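Local structure of endoglucanase (Bacillus akibai, 1UWW) at residues 89-94 against 168-173; 111-116 against 155-160. The protein hydrolyses internal beta-1,4-glucosidic linkages in cellulose, lichenin and cereal beta-glucans, this chain being its family 28 carbohydrate-binding module, specific for non-crystalline cellulose. One frame throughout, in Å; residues are numbered along the deposited sequence.

Contact 1: 89-94 against 168-173; sequences VTFDFY and IIFADV. With CA (calcium ion), chain E.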
ATOM      1  N   VAL A  89      -0.604   0.985  15.047  1.00 18.04           N
ATOM      2  CA  VAL A  89      -2.022   1.244  15.216  1.00 17.93           C
ATOM      3  C   VAL A  89      -2.712  -0.064  14.886  1.00 17.94           C
ATOM      4  O   VAL A  89      -2.430  -0.715  13.880  1.00 17.45           O
ATOM      5  CB  VAL A  89      -2.499   2.377  14.304  1.00 17.77           C
ATOM      6  CG1 VAL A  89      -4.038   2.481  14.250  1.00 19.84           C
ATOM      7  CG2 VAL A  89      -1.925   3.705  14.807  1.00 19.78           C
ATOM      8  N   THR A  90      -3.564  -0.495  15.799  1.00 17.07           N
ATOM      9  CA  THR A  90      -4.378  -1.695  15.617  1.00 17.51           C
ATOM     10  C   THR A  90      -5.858  -1.400  15.743  1.00 16.88           C
ATOM     11  O   THR A  90      -6.278  -0.484  16.430  1.00 16.49           O
ATOM     12  CB  THR A  90      -3.996  -2.772  16.635  1.00 18.51           C
ATOM     13  OG1 THR A  90      -4.320  -2.352  17.968  1.00 22.13           O
ATOM     14  CG2 THR A  90      -2.490  -3.015  16.628  1.00 20.44           C
ATOM     15  N   PHE A  91      -6.646  -2.182  15.034  1.00 16.81           N
ATOM     16  CA  PHE A  91      -8.076  -2.222  15.232  1.00 15.79           C
ATOM     17  C   PHE A  91      -8.625  -3.569  14.768  1.00 16.08           C
ATOM     18  O   PHE A  91      -8.021  -4.252  13.952  1.00 17.27           O
ATOM     19  CB  PHE A  91      -8.831  -1.040  14.558  1.00 16.74           C
ATOM     20  CG  PHE A  91      -8.626  -0.882  13.069  1.00 17.53           C
ATOM     21  CD1 PHE A  91      -7.526  -0.174  12.571  1.00 18.18           C
ATOM     22  CD2 PHE A  91      -9.587  -1.332  12.173  1.00 17.45           C
ATOM     23  CE1 PHE A  91      -7.384   0.043  11.191  1.00 18.76           C
ATOM     24  CE2 PHE A  91      -9.446  -1.118  10.819  1.00 18.80           C
ATOM     25  CZ  PHE A  91      -8.326  -0.450  10.344  1.00 19.72           C
ATOM     26  N   ASP A  92      -9.778  -3.918  15.329  1.00 15.49           N
ATOM     27  CA  ASP A  92     -10.572  -5.035  14.807  1.00 16.39           C
ATOM     28  C   ASP A  92     -11.419  -4.543  13.647  1.00 17.27           C
ATOM     29  O   ASP A  92     -12.089  -3.525  13.753  1.00 17.02           O
ATOM     30  CB  ASP A  92     -11.477  -5.612  15.903  1.00 17.41           C
ATOM     31  CG  ASP A  92     -10.694  -6.204  17.016  1.00 18.70           C
ATOM     32  OD1 ASP A  92      -9.874  -7.124  16.789  1.00 20.85           O
ATOM     33  OD2 ASP A  92     -10.794  -5.744  18.179  1.00 22.17           O
ATOM     34  N   PHE A  93     -11.333  -5.236  12.534  1.00 16.25           N
ATOM     35  CA  PHE A  93     -12.090  -4.884  11.336  1.00 16.22           C
ATOM     36  C   PHE A  93     -12.913  -6.081  10.955  1.00 16.60           C
ATOM     37  O   PHE A  93     -12.401  -7.178  10.852  1.00 18.20           O
ATOM     38  CB  PHE A  93     -11.155  -4.537  10.196  1.00 16.65           C
ATOM     39  CG  PHE A  93     -11.855  -3.981   8.982  1.00 18.05           C
ATOM     40  CD1 PHE A  93     -12.754  -2.930   9.058  1.00 17.78           C
ATOM     41  CD2 PHE A  93     -11.610  -4.533   7.734  1.00 18.98           C
ATOM     42  CE1 PHE A  93     -13.402  -2.442   7.893  1.00 19.75           C
ATOM     43  CE2 PHE A  93     -12.243  -4.031   6.579  1.00 19.67           C
ATOM     44  CZ  PHE A  93     -13.131  -3.010   6.656  1.00 18.92           C
ATOM     45  N   TYR A  94     -14.202  -5.884  10.762  1.00 16.78           N
ATOM     46  CA  TYR A  94     -15.090  -6.978  10.412  1.00 17.11           C
ATOM     47  C   TYR A  94     -15.833  -6.635   9.138  1.00 18.28           C
ATOM     48  O   TYR A  94     -16.183  -5.476   8.889  1.00 18.09           O
ATOM     49  CB  TYR A  94     -16.128  -7.245  11.489  1.00 17.62           C
ATOM     50  CG  TYR A  94     -15.592  -7.416  12.895  1.00 17.15           C
ATOM     51  CD1 TYR A  94     -15.375  -6.331  13.714  1.00 18.13           C
ATOM     52  CD2 TYR A  94     -15.344  -8.665  13.405  1.00 17.61           C
ATOM     53  CE1 TYR A  94     -14.905  -6.490  15.001  1.00 18.33           C
ATOM     54  CE2 TYR A  94     -14.874  -8.841  14.697  1.00 18.63           C
ATOM     55  CZ  TYR A  94     -14.683  -7.749  15.470  1.00 16.67           C
ATOM     56  OH  TYR A  94     -14.238  -7.879  16.782  1.00 19.32           O
ATOM     57  N   ILE A 168      -8.035   6.759   7.915  1.00 18.34           N
ATOM     58  CA  ILE A 168      -7.942   5.357   7.537  1.00 17.73           C
ATOM     59  C   ILE A 168      -8.682   5.256   6.225  1.00 16.90           C
ATOM     60  O   ILE A 168      -9.885   5.581   6.163  1.00 16.93           O
ATOM     61  CB  ILE A 168      -8.534   4.396   8.601  1.00 17.51           C
ATOM     62  CG1 ILE A 168      -7.873   4.651   9.960  1.00 19.28           C
ATOM     63  CG2 ILE A 168      -8.311   2.982   8.176  1.00 18.64           C
ATOM     64  CD1 ILE A 168      -8.453   3.849  11.068  1.00 21.02           C
ATOM     65  N   ILE A 169      -7.985   4.814   5.192  1.00 17.05           N
ATOM     66  CA  ILE A 169      -8.502   4.744   3.830  1.00 17.21           C
ATOM     67  C   ILE A 169      -8.720   3.304   3.475  1.00 16.79           C
ATOM     68  O   ILE A 169      -7.817   2.481   3.636  1.00 17.75           O
ATOM     69  CB  ILE A 169      -7.497   5.400   2.864  1.00 18.15           C
ATOM     70  CG1 ILE A 169      -7.288   6.874   3.233  1.00 20.55           C
ATOM     71  CG2 ILE A 169      -8.039   5.298   1.425  1.00 19.86           C
ATOM     72  CD1 ILE A 169      -6.161   7.560   2.528  1.00 27.09           C
ATOM     73  N   PHE A 170      -9.906   2.969   2.974  1.00 16.69           N
ATOM     74  CA  PHE A 170     -10.308   1.598   2.643  1.00 17.00           C
ATOM     75  C   PHE A 170     -10.473   1.511   1.134  1.00 16.77           C
ATOM     76  O   PHE A 170     -11.573   1.758   0.601  1.00 17.88           O
ATOM     77  CB  PHE A 170     -11.602   1.225   3.355  1.00 17.20           C
ATOM     78  CG  PHE A 170     -11.501   1.242   4.851  1.00 17.23           C
ATOM     79  CD1 PHE A 170     -11.668   2.408   5.553  1.00 17.20           C
ATOM     80  CD2 PHE A 170     -11.244   0.079   5.569  1.00 17.96           C
ATOM     81  CE1 PHE A 170     -11.627   2.443   6.937  1.00 17.93           C
ATOM     82  CE2 PHE A 170     -11.182   0.104   6.958  1.00 18.00           C
ATOM     83  CZ  PHE A 170     -11.372   1.285   7.633  1.00 17.57           C
ATOM     84  N   ALA A 171      -9.414   1.194   0.411  1.00 16.56           N
ATOM     85  CA  ALA A 171      -9.407   1.318  -1.054  1.00 17.34           C
ATOM     86  C   ALA A 171      -9.713   0.010  -1.773  1.00 17.96           C
ATOM     87  O   ALA A 171      -9.274  -1.060  -1.387  1.00 18.21           O
ATOM     88  CB  ALA A 171      -8.068   1.839  -1.507  1.00 18.06           C
ATOM     89  N   ASP A 172     -10.463   0.127  -2.859  1.00 18.50           N
ATOM     90  CA  ASP A 172     -10.819  -0.974  -3.740  1.00 19.10           C
ATOM     91  C   ASP A 172      -9.622  -1.432  -4.556  1.00 19.05           C
ATOM     92  O   ASP A 172      -8.910  -0.609  -5.139  1.00 21.26           O
ATOM     93  CB  ASP A 172     -11.910  -0.456  -4.680  1.00 18.84           C
ATOM     94  CG  ASP A 172     -12.562  -1.525  -5.518  1.00 20.78           C
ATOM     95  OD1 ASP A 172     -12.432  -2.727  -5.265  1.00 19.76           O
ATOM     96  OD2 ASP A 172     -13.256  -1.139  -6.497  1.00 23.55           O
ATOM     97  N   VAL A 173      -9.434  -2.740  -4.648  1.00 18.12           N
ATOM     98  CA  VAL A 173      -8.480  -3.345  -5.566  1.00 19.56           C
ATOM     99  C   VAL A 173      -9.243  -4.354  -6.426  1.00 18.77           C
ATOM    100  O   VAL A 173      -9.256  -5.547  -6.165  1.00 18.31           O
ATOM    101  CB  VAL A 173      -7.348  -4.086  -4.815  1.00 20.12           C
ATOM    102  CG1 VAL A 173      -6.281  -4.534  -5.793  1.00 21.03           C
ATOM    103  CG2 VAL A 173      -6.736  -3.217  -3.704  1.00 20.23           C
TER
HETATM  104 CA    CA E1194      -8.269  -7.427  18.383  1.00 36.81          CA
HETATM  105  O   HOH W   1      -9.331  -6.436  20.403  1.00 36.42           O
HETATM  106  O   HOH W   2      -9.211  -9.043  18.652  1.00 32.56           O
HETATM  107  O   HOH W   3      -7.051  -8.721  20.196  1.00 46.53           O
HETATM  108  O   HOH W   4      -7.229  -5.341  17.556  1.00 27.56           O

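Contact 2: 111-116 against 155-160; sequences FQPPTN and TNIQDD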
ATOM      1  N   PHE A 111      -1.484  10.286   8.723  1.00 16.82           N
ATOM      2  CA  PHE A 111      -1.595  11.381   9.665  1.00 17.88           C
ATOM      3  C   PHE A 111      -1.282  12.684   8.966  1.00 17.53           C
ATOM      4  O   PHE A 111      -0.657  12.701   7.902  1.00 18.06           O
ATOM      5  CB  PHE A 111      -0.615  11.207  10.841  1.00 17.80           C
ATOM      6  CG  PHE A 111      -0.787   9.927  11.592  1.00 19.34           C
ATOM      7  CD1 PHE A 111      -1.831   9.753  12.488  1.00 18.33           C
ATOM      8  CD2 PHE A 111       0.090   8.881  11.409  1.00 21.88           C
ATOM      9  CE1 PHE A 111      -1.966   8.553  13.177  1.00 19.34           C
ATOM     10  CE2 PHE A 111      -0.058   7.701  12.108  1.00 22.12           C
ATOM     11  CZ  PHE A 111      -1.085   7.553  12.971  1.00 19.93           C
ATOM     12  N   GLN A 112      -1.694  13.782   9.556  1.00 17.62           N
ATOM     13  CA  GLN A 112      -1.439  15.090   8.956  1.00 17.82           C
ATOM     14  C   GLN A 112      -0.742  16.077   9.918  1.00 18.53           C
ATOM     15  O   GLN A 112      -1.296  17.138  10.240  1.00 19.69           O
ATOM     16  CB  GLN A 112      -2.762  15.655   8.437  1.00 19.34           C
ATOM     17  CG  GLN A 112      -3.497  14.751   7.468  1.00 19.72           C
ATOM     18  CD  GLN A 112      -4.504  15.515   6.655  1.00 22.62           C
ATOM     19  OE1 GLN A 112      -5.687  15.502   6.956  1.00 23.00           O
ATOM     20  NE2 GLN A 112      -4.028  16.218   5.640  1.00 24.09           N
ATOM     21  N   PRO A 113       0.485  15.770  10.332  1.00 19.58           N
ATOM     22  CA  PRO A 113       1.251  16.677  11.203  1.00 20.02           C
ATOM     23  C   PRO A 113       1.569  17.998  10.478  1.00 22.14           C
ATOM     24  O   PRO A 113       2.180  17.953   9.425  1.00 21.49           O
ATOM     25  CB  PRO A 113       2.558  15.921  11.474  1.00 20.37           C
ATOM     26  CG  PRO A 113       2.642  14.884  10.382  1.00 21.41           C
ATOM     27  CD  PRO A 113       1.259  14.578   9.959  1.00 19.95           C
ATOM     28  N   PRO A 114       1.165  19.145  11.023  1.00 24.13           N
ATOM     29  CA  PRO A 114       1.549  20.433  10.408  1.00 25.61           C
ATOM     30  C   PRO A 114       3.058  20.617  10.247  1.00 27.25           C
ATOM     31  O   PRO A 114       3.473  21.357   9.361  1.00 28.95           O
ATOM     32  CB  PRO A 114       0.976  21.468  11.380  1.00 26.38           C
ATOM     33  CG  PRO A 114      -0.149  20.787  12.015  1.00 26.52           C
ATOM     34  CD  PRO A 114       0.288  19.331  12.190  1.00 25.03           C
ATOM     35  N   THR A 115       3.864  19.955  11.068  1.00 27.74           N
ATOM     36  CA  THR A 115       5.325  20.038  10.924  1.00 29.24           C
ATOM     37  C   THR A 115       5.907  19.175   9.804  1.00 29.45           C
ATOM     38  O   THR A 115       7.104  19.303   9.502  1.00 31.54           O
ATOM     39  CB  THR A 115       6.037  19.664  12.232  1.00 29.41           C
ATOM     40  OG1 THR A 115       5.640  18.346  12.648  1.00 31.02           O
ATOM     41  CG2 THR A 115       5.637  20.578  13.357  1.00 30.66           C
ATOM     42  N   ASN A 116       5.122  18.253   9.233  1.00 29.24           N
ATOM     43  CA  ASN A 116       5.544  17.505   8.039  1.00 29.24           C
ATOM     44  C   ASN A 116       4.588  17.596   6.866  1.00 28.07           C
ATOM     45  O   ASN A 116       4.139  16.580   6.325  1.00 27.01           O
ATOM     46  CB  ASN A 116       5.817  16.016   8.332  1.00 30.49           C
ATOM     47  CG  ASN A 116       6.819  15.403   7.336  1.00 33.27           C
ATOM     48  OD1 ASN A 116       8.042  15.551   7.502  1.00 36.91           O
ATOM     49  ND2 ASN A 116       6.308  14.750   6.284  1.00 33.12           N
ATOM     50  N   THR A 155       9.532   7.440   9.448  1.00 23.35           N
ATOM     51  CA  THR A 155      10.726   8.186   9.839  1.00 24.31           C
ATOM     52  C   THR A 155      10.535   9.677   9.865  1.00 24.07           C
ATOM     53  O   THR A 155      11.336  10.355  10.507  1.00 25.11           O
ATOM     54  CB  THR A 155      11.913   7.883   8.933  1.00 24.46           C
ATOM     55  OG1 THR A 155      11.608   8.265   7.583  1.00 26.56           O
ATOM     56  CG2 THR A 155      12.209   6.385   8.913  1.00 25.20           C
ATOM     57  N   ASN A 156       9.497  10.201   9.220  1.00 24.19           N
ATOM     58  CA  ASN A 156       9.281  11.652   9.191  1.00 25.65           C
ATOM     59  C   ASN A 156       8.388  12.155  10.307  1.00 24.93           C
ATOM     60  O   ASN A 156       7.844  13.261  10.240  1.00 26.87           O
ATOM     61  CB  ASN A 156       8.718  12.091   7.847  1.00 26.25           C
ATOM     62  CG  ASN A 156       9.797  12.506   6.881  1.00 29.78           C
ATOM     63  OD1 ASN A 156      10.775  13.175   7.255  1.00 34.78           O
ATOM     64  ND2 ASN A 156       9.620  12.134   5.636  1.00 29.49           N
ATOM     65  N   ILE A 157       8.214  11.333  11.335  1.00 22.62           N
ATOM     66  CA  ILE A 157       7.685  11.825  12.597  1.00 22.17           C
ATOM     67  C   ILE A 157       8.627  11.382  13.695  1.00 21.54           C
ATOM     68  O   ILE A 157       9.458  10.515  13.507  1.00 22.38           O
ATOM     69  CB  ILE A 157       6.230  11.341  12.903  1.00 21.23           C
ATOM     70  CG1 ILE A 157       6.188   9.829  13.127  1.00 21.42           C
ATOM     71  CG2 ILE A 157       5.235  11.802  11.811  1.00 22.51           C
ATOM     72  CD1 ILE A 157       4.821   9.274  13.409  1.00 22.51           C
ATOM     73  N   GLN A 158       8.471  12.019  14.843  1.00 20.26           N
ATOM     74  CA  GLN A 158       9.147  11.627  16.070  1.00 19.72           C
ATOM     75  C   GLN A 158       8.104  11.210  17.085  1.00 19.69           C
ATOM     76  O   GLN A 158       6.901  11.352  16.855  1.00 19.12           O
ATOM     77  CB  GLN A 158       9.922  12.819  16.577  1.00 19.53           C
ATOM     78  CG  GLN A 158      11.006  13.210  15.597  1.00 21.38           C
ATOM     79  CD  GLN A 158      11.660  14.495  15.915  1.00 23.32           C
ATOM     80  OE1 GLN A 158      11.017  15.454  16.369  1.00 25.96           O
ATOM     81  NE2 GLN A 158      12.951  14.545  15.641  1.00 23.93           N
ATOM     82  N   ASP A 159       8.541  10.686  18.218  1.00 18.61           N
ATOM     83  CA  ASP A 159       7.596  10.159  19.191  1.00 18.85           C
ATOM     84  C   ASP A 159       6.704  11.223  19.799  1.00 19.37           C
ATOM     85  O   ASP A 159       5.596  10.918  20.244  1.00 21.11           O
ATOM     86  CB  ASP A 159       8.340   9.400  20.292  1.00 17.86           C
ATOM     87  CG  ASP A 159       8.924   8.080  19.814  1.00 20.65           C
ATOM     88  OD1 ASP A 159       8.706   7.690  18.632  1.00 20.03           O
ATOM     89  OD2 ASP A 159       9.598   7.329  20.570  1.00 21.52           O
ATOM     90  N   ASP A 160       7.141  12.471  19.804  1.00 19.06           N
ATOM     91  CA  ASP A 160       6.355  13.585  20.331  1.00 19.33           C
ATOM     92  C   ASP A 160       5.719  14.491  19.258  1.00 19.31           C
ATOM     93  O   ASP A 160       5.112  15.503  19.571  1.00 20.98           O
ATOM     94  CB  ASP A 160       7.180  14.429  21.323  1.00 19.20           C
ATOM     95  CG  ASP A 160       8.266  15.260  20.661  1.00 22.66           C
ATOM     96  OD1 ASP A 160       8.551  15.143  19.448  1.00 20.64           O
ATOM     97  OD2 ASP A 160       8.916  16.083  21.351  1.00 23.97           O
TER
HETATM   98  O   HOH W   5       7.172  16.232  11.294  1.00 43.04           O

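Contact 1: 89-94 against 168-173
Phe93 offers one face of its ring to Phe170 CE2, which lies over it, 3.5 Å from Phe93 CE1. The side chains come in from the two sheets and pass alongside one another, pointing opposite ways; with ring centroids 5.1 Å apart and planes inclined at 31°, they form an oblique aromatic pair. Phe93 reaches this place because its CG stands anti to the backbone N (chi1 -172°).

Phe91 fills the next position on the same strand face. Ile168 approaches it from the opposite direction, its CD1 4.0 Å from Phe91 CE1 and oblique to the ring, while Phe91 CE2 comes near the plane of the Phe170 ring at its edge. All four side chains are buried, and the contact is wholly apolar.

The intervening Asp92 points to the other side of its strand, where Asp92 OD1 binds a calcium ion at 2.3 Å; Glu146 shares that metal. Asp92 OD2 accepts a bond from the metal-bound water 1.

The strand axes approach to 12.0 Å at 54°, consistent with facing sheets in a beta-sandwich: strand 88-97 runs between 180-189 and 142-150, strand 165-173 between 73-77 and 104-111.

Contact 2: 111-116 against 155-160
Water 5 bridges the two loops beside the Asn116-Asn156 contact: it lies 2.9 Å from Thr115 OG1 and donates a hydrogen bond to Asn156 O at 3.2 Å. The direct contact next to it is made by van der Waals approach. Asn116 OD1 comes to 3.5 Å from Asn156 CB and to 3.6 Å from Asn156 CG, so the amide oxygen rests against the base of the opposing side chain. The two side chains cross at about a right angle, with their amide planes 34° apart. Asn116 CG also lies 3.8 Å from Asn156 O, so this backbone oxygen meets both the water and the Asn116 side chain. A first torsion of -154° swings the amide away from the Asn116 nitrogen and over to Asn156.

A type I beta turn over residues 113-116 sets the backbone of Asn116. Asn116 N donates to Pro113 O at 3.0 Å, and Pro114 and Thr115 have the backbone angles of the two central turn positions. This turn belongs to the loop joining strands 104-111 and 120-129 of the beta-sandwich, and the opposing loop leads from strand 142-150 into 165-173.

Deeper down, the contact becomes apolar. Pro113 CG faces the Ile157 CG2 branch at 4.3 Å, and both side chains also rest on Val120. At the subunit interface, Asn156 ND2 donates to the backbone oxygen Asn116 O of the second subunit, whose Asn156 in turn packs on Asn116 here. Farther along the same loop, Asp159 OD1 is held by salt bridges from Arg152 and Arg83.

Overall arrangement
Followed from the N terminus, the chain passes through 89-94, 111-116, 155-160 and 168-173 in that order, so contact 2 is nested inside the loop that contact 1 closes. Contact 1 ends an excursion of 73 residues, 32 of them strand and none helix, and joins the two facing sheets; its centre lies about 4 Å from the centre of the chain. Contact 2 closes the shorter, 38-residue excursion and ties together two loops near the second subunit; its centre lies about 20 Å from the centre of the chain. The contact centres are 21 Å apart, and the two sites do not touch. Strand 165-173 relates them: the loop with 155-160 leads into it, and strand 104-111, which leads to 111-116, pairs antiparallel with it.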